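Long-range contacts in probable n-acetylneuraminic acid outer membrane channel protein NANC (Escherichia coli, PDB 2WJR), which forms a monomeric outer membrane channel with weak anion selectivity that lets N-acetylneuraminic acid, the commonest sialic acid of host cell surfaces, enter the bacterium: residues 28-33 against 57-62; 66-71 against 89-94. The protein carries 1 engineered substitution. All coordinates share one frame; numbering follows the deposited sequence.

Interaction 1 of 2, residues 28-33 against 57-62; sequences GWWASM and EVNYAI
Trp30 lies against Asn59 and Glu57 across two antiparallel strands, and its side chain can be read outward atom by atom. CB packs 3.4 Å from Asn59 OD1. With CG anti to the backbone N (chi1 -177°), the indole swings along the neighbouring strand, bringing CE3 within 3.5 Å of Asn59 ND2; ring and amide planes are only 10° apart. At the far rim, CZ3 meets the aliphatic part of Glu57, whose CG sits 3.8 Å away in the ring plane, while the carboxylate stands nearly upright to the indole. The amide of Asn59 has its polar partners elsewhere, OD1 taking a hydrogen bond from Arg71 and ND2 giving one to Tyr88. Replacing this indole with the methyl of an alanine is likely to strip the Asn59 amide and the Glu57 methylenes of their flat neighbour and open a gap beside them.

On the other face Tyr60 turns a ring edge toward the face of Trp29, a T-shaped pair with centroids 4.9 Å apart, and its CB lies over the six-membered ring of Trp29 in a CH-pi contact. Between the faces, Trp30 and Asn59, like Ser32 and Glu57, exchange two backbone hydrogen bonds per pair. Trp30 shares its face with Ser32, Glu57 and Asn59, while Trp29, Tyr60, Ala31 and Val58 make the other, largely apolar face; this in-out alternation in antiparallel strands is characteristic of a transmembrane beta-barrel porin.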
# COMPACT_ATOMS: atom_id res chain seq x y z
N GLY A 28 15.76 -10.40 11.64
CA GLY A 28 14.75 -9.33 11.83
C GLY A 28 14.54 -8.41 10.63
O GLY A 28 13.50 -7.73 10.53
N TRP A 29 15.51 -8.37 9.72
CA TRP A 29 15.39 -7.55 8.50
C TRP A 29 14.28 -8.09 7.61
O TRP A 29 14.07 -9.31 7.52
CB TRP A 29 16.70 -7.47 7.72
CG TRP A 29 17.69 -6.59 8.40
CD1 TRP A 29 18.71 -6.98 9.22
CD2 TRP A 29 17.74 -5.16 8.35
NE1 TRP A 29 19.38 -5.89 9.69
CE2 TRP A 29 18.81 -4.76 9.17
CE3 TRP A 29 16.98 -4.19 7.69
CZ2 TRP A 29 19.16 -3.41 9.35
CZ3 TRP A 29 17.31 -2.85 7.87
CH2 TRP A 29 18.39 -2.48 8.69
N TRP A 30 13.57 -7.17 6.95
CA TRP A 30 12.54 -7.52 5.99
C TRP A 30 12.64 -6.56 4.81
O TRP A 30 12.94 -5.39 5.00
CB TRP A 30 11.16 -7.43 6.63
CG TRP A 30 10.02 -7.86 5.74
CD1 TRP A 30 9.50 -9.10 5.61
CD2 TRP A 30 9.28 -7.01 4.84
NE1 TRP A 30 8.48 -9.09 4.71
CE2 TRP A 30 8.33 -7.81 4.22
CE3 TRP A 30 9.35 -5.66 4.52
CZ2 TRP A 30 7.42 -7.31 3.27
CZ3 TRP A 30 8.46 -5.15 3.58
CH2 TRP A 30 7.51 -5.97 2.97
N ALA A 31 12.44 -7.07 3.61
CA ALA A 31 12.47 -6.24 2.40
C ALA A 31 11.53 -6.73 1.31
O ALA A 31 11.15 -7.91 1.24
CB ALA A 31 13.89 -6.08 1.83
N SER A 32 11.17 -5.78 0.46
CA SER A 32 10.27 -6.03 -0.65
C SER A 32 10.68 -5.13 -1.81
O SER A 32 11.14 -4.00 -1.60
CB SER A 32 8.84 -5.73 -0.22
OG SER A 32 7.91 -6.16 -1.20
N MET A 33 10.55 -5.65 -3.01
CA MET A 33 10.68 -4.86 -4.23
C MET A 33 9.45 -5.16 -5.05
O MET A 33 9.03 -6.31 -5.14
CB MET A 33 11.97 -5.21 -4.99
CG MET A 33 13.26 -4.91 -4.21
N GLU A 57 10.94 -1.47 -0.33
CA GLU A 57 10.62 -1.31 1.08
C GLU A 57 11.58 -2.13 1.92
O GLU A 57 11.90 -3.27 1.56
CB GLU A 57 9.19 -1.75 1.34
CG GLU A 57 8.71 -1.42 2.73
CD GLU A 57 7.23 -1.56 2.90
OE1 GLU A 57 6.52 -1.81 1.88
OE2 GLU A 57 6.76 -1.41 4.05
N VAL A 58 12.06 -1.52 3.01
CA VAL A 58 12.93 -2.20 3.97
C VAL A 58 12.55 -1.80 5.39
O VAL A 58 12.33 -0.62 5.69
CB VAL A 58 14.43 -1.89 3.74
CG1 VAL A 58 14.86 -2.37 2.35
CG2 VAL A 58 14.74 -0.40 3.94
N ASN A 59 12.44 -2.78 6.28
CA ASN A 59 12.23 -2.49 7.68
C ASN A 59 12.98 -3.52 8.52
O ASN A 59 13.48 -4.52 7.98
CB ASN A 59 10.74 -2.38 8.05
CG ASN A 59 9.97 -3.67 7.95
OD1 ASN A 59 10.34 -4.69 8.54
ND2 ASN A 59 8.84 -3.63 7.27
N TYR A 60 13.06 -3.23 9.81
CA TYR A 60 13.73 -4.13 10.75
C TYR A 60 12.76 -4.44 11.89
O TYR A 60 12.24 -3.52 12.52
CB TYR A 60 15.01 -3.47 11.27
CG TYR A 60 15.67 -4.32 12.31
CD1 TYR A 60 16.45 -5.41 11.94
CD2 TYR A 60 15.46 -4.08 13.68
CE1 TYR A 60 17.03 -6.22 12.89
CE2 TYR A 60 16.03 -4.90 14.64
CZ TYR A 60 16.82 -5.97 14.24
OH TYR A 60 17.42 -6.78 15.20
N ALA A 61 12.52 -5.72 12.15
CA ALA A 61 11.57 -6.14 13.17
C ALA A 61 12.23 -6.22 14.54
O ALA A 61 13.08 -7.09 14.77
CB ALA A 61 10.95 -7.48 12.79
N ILE A 62 11.86 -5.29 15.42
CA ILE A 62 12.26 -5.29 16.83
C ILE A 62 11.23 -6.07 17.65
O ILE A 62 10.07 -5.67 17.76
CB ILE A 62 12.38 -3.86 17.39
CG1 ILE A 62 13.29 -3.01 16.52
CG2 ILE A 62 12.86 -3.87 18.88
CD1 ILE A 62 13.17 -1.50 16.83

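Interaction 2 of 2, residues 66-71 against 89-94; sequences DQWTVR and VKLSWD
The carbonyl oxygen of Gln67 is held from several directions: Asp94 N donates a hydrogen bond to Gln67 O at 2.8 Å, water 2 lies at the same distance, and the CA-H of Trp93 adds a weaker contact. The side chain of Gln67 then returns to the same partner, its NE2 binding Asp94 O at 3.1 Å with the acceptor close to the amide plane. Backbone and side chain of one residue thus clamp both the N-H and the C=O of Asp94, whose OD1 is bound in turn by Asn100.

Beside this clamp the indoles of Trp68 and Trp93 form an offset stack, centroids 4.0 Å apart and planes 9° from parallel. The two get there by different torsions: Trp68 CG is anti to its carbonyl carbon (chi1 -72°), which leans the ring toward the other strand and under Trp93 CB, 3.5 Å from the centroid of the Trp68 six-membered ring. Trp93 CG instead extends away from the backbone N (chi1 179°), laying its own ring over Trp68. Leu91 fills in at the edge of Trp68, and its CD1 also touches Val70 CG2 at 3.7 Å.

The opposite face is wet. Water 2 links Gln67 O to the hydroxyls of Thr69 and Ser92, and water 3 accepts from Arg71 NE at 2.9 Å, while Arg71 NH2 is hydrogen-bonded to Asn59 on the preceding strand. Backbone bonds pair Thr69 with Ser92 and Arg71 with Lys90. This is an antiparallel beta hairpin of the barrel wall, with tryptophans near its periplasmic end, where an aromatic girdle is common in outer membrane proteins.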
# COMPACT_ATOMS: atom_id res chain seq x y z
N ASP A 66 6.70 -11.84 22.54
CA ASP A 66 6.26 -12.83 21.55
C ASP A 66 5.09 -12.36 20.69
O ASP A 66 4.82 -12.96 19.64
CB ASP A 66 5.87 -14.15 22.24
CG ASP A 66 7.06 -14.88 22.82
OD1 ASP A 66 8.02 -15.16 22.06
OD2 ASP A 66 7.01 -15.17 24.04
N GLN A 67 4.42 -11.29 21.11
CA GLN A 67 3.23 -10.77 20.44
C GLN A 67 3.45 -9.40 19.76
O GLN A 67 2.77 -9.10 18.78
CB GLN A 67 2.09 -10.62 21.44
CG GLN A 67 1.41 -11.93 21.84
CD GLN A 67 0.39 -11.71 22.95
OE1 GLN A 67 0.76 -11.64 24.12
NE2 GLN A 67 -0.89 -11.64 22.60
N TRP A 68 4.36 -8.58 20.30
CA TRP A 68 4.56 -7.18 19.87
C TRP A 68 5.85 -6.98 19.09
O TRP A 68 6.93 -7.40 19.54
CB TRP A 68 4.56 -6.25 21.08
CG TRP A 68 3.22 -6.09 21.67
CD1 TRP A 68 2.66 -6.85 22.68
CD2 TRP A 68 2.24 -5.12 21.31
NE1 TRP A 68 1.38 -6.40 22.95
CE2 TRP A 68 1.11 -5.33 22.13
CE3 TRP A 68 2.21 -4.08 20.37
CZ2 TRP A 68 -0.05 -4.57 22.02
CZ3 TRP A 68 1.08 -3.31 20.28
CH2 TRP A 68 -0.04 -3.56 21.10
N THR A 69 5.75 -6.31 17.94
CA THR A 69 6.91 -5.97 17.10
C THR A 69 6.82 -4.49 16.66
O THR A 69 5.75 -4.02 16.30
CB THR A 69 6.96 -6.86 15.83
OG1 THR A 69 6.97 -8.24 16.21
CG2 THR A 69 8.24 -6.59 14.97
N VAL A 70 7.95 -3.79 16.70
CA VAL A 70 8.06 -2.43 16.18
C VAL A 70 8.99 -2.52 14.98
O VAL A 70 10.12 -3.07 15.09
CB VAL A 70 8.63 -1.43 17.23
CG1 VAL A 70 8.81 0.00 16.64
CG2 VAL A 70 7.73 -1.37 18.44
N ARG A 71 8.55 -1.97 13.85
CA ARG A 71 9.32 -1.97 12.60
C ARG A 71 9.61 -0.55 12.08
O ARG A 71 8.79 0.02 11.35
CB ARG A 71 8.59 -2.74 11.51
CG ARG A 71 8.53 -4.24 11.73
CD ARG A 71 7.61 -4.89 10.71
NE ARG A 71 7.43 -6.32 10.95
CZ ARG A 71 8.19 -7.29 10.45
NH1 ARG A 71 7.89 -8.55 10.74
NH2 ARG A 71 9.24 -7.03 9.66
N VAL A 89 7.31 4.13 10.88
CA VAL A 89 7.32 3.16 11.97
C VAL A 89 6.02 2.40 11.98
O VAL A 89 4.93 3.01 11.98
CB VAL A 89 7.57 3.80 13.35
CG1 VAL A 89 7.57 2.69 14.46
CG2 VAL A 89 8.88 4.56 13.34
N LYS A 90 6.12 1.07 12.02
CA LYS A 90 4.96 0.21 12.09
C LYS A 90 4.96 -0.52 13.43
O LYS A 90 5.99 -1.06 13.85
CB LYS A 90 4.94 -0.81 10.95
CG LYS A 90 3.66 -1.67 10.93
CD LYS A 90 3.59 -2.60 9.74
CE LYS A 90 2.34 -3.44 9.81
NZ LYS A 90 2.17 -4.25 8.56
N LEU A 91 3.82 -0.53 14.09
CA LEU A 91 3.63 -1.31 15.31
C LEU A 91 2.69 -2.46 15.00
O LEU A 91 1.62 -2.24 14.46
CB LEU A 91 3.06 -0.41 16.40
CG LEU A 91 2.74 -1.04 17.74
CD1 LEU A 91 4.04 -1.45 18.46
CD2 LEU A 91 1.95 0.01 18.53
N SER A 92 3.07 -3.68 15.40
CA SER A 92 2.33 -4.87 15.10
C SER A 92 2.04 -5.66 16.39
O SER A 92 2.91 -5.79 17.24
CB SER A 92 3.19 -5.71 14.16
OG SER A 92 2.57 -6.91 13.87
N TRP A 93 0.81 -6.13 16.52
CA TRP A 93 0.41 -6.93 17.67
C TRP A 93 -0.30 -8.21 17.23
O TRP A 93 -1.38 -8.15 16.67
CB TRP A 93 -0.49 -6.10 18.56
CG TRP A 93 -1.00 -6.81 19.76
CD1 TRP A 93 -0.32 -7.72 20.54
CD2 TRP A 93 -2.28 -6.64 20.37
NE1 TRP A 93 -1.12 -8.13 21.58
CE2 TRP A 93 -2.32 -7.49 21.50
CE3 TRP A 93 -3.40 -5.85 20.07
CZ2 TRP A 93 -3.44 -7.57 22.33
CZ3 TRP A 93 -4.50 -5.94 20.90
CH2 TRP A 93 -4.51 -6.79 22.01
N ASP A 94 0.31 -9.37 17.48
CA ASP A 94 -0.41 -10.64 17.32
C ASP A 94 -1.26 -10.89 18.55
O ASP A 94 -0.82 -11.54 19.50
CB ASP A 94 0.57 -11.82 17.12
CG ASP A 94 1.30 -11.75 15.80
OD1 ASP A 94 0.69 -11.42 14.76
OD2 ASP A 94 2.51 -12.04 15.80
O HOH W 1 4.75 -11.46 16.91
O HOH W 2 3.82 -8.71 16.21
O HOH W 3 5.29 -7.71 12.33

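Interactions 1 and 2 are successive steps round one barrel wall, their centres about 13 Å apart, joined because strands 53-63 and 68-79 are themselves neighbours. Two probable hydrogen bonds cross that seam: Ile62 N to Val70 O at 2.8 Å, and Asn59 OD1 to Arg71 NH2, also 2.8 Å. The second lies on the polar face, where bound buffer, probably from the crystallisation liquor, lies about 3 Å (nearest atoms) from the side chains of Asn59 and Lys90; a buffer sulfonate forms a salt bridge with Lys90, in keeping with a weakly anion-selective channel. On the apolar face, bound n-octane comes about 5 Å from the Trp68 side chain, consistent with a lipid-facing surface.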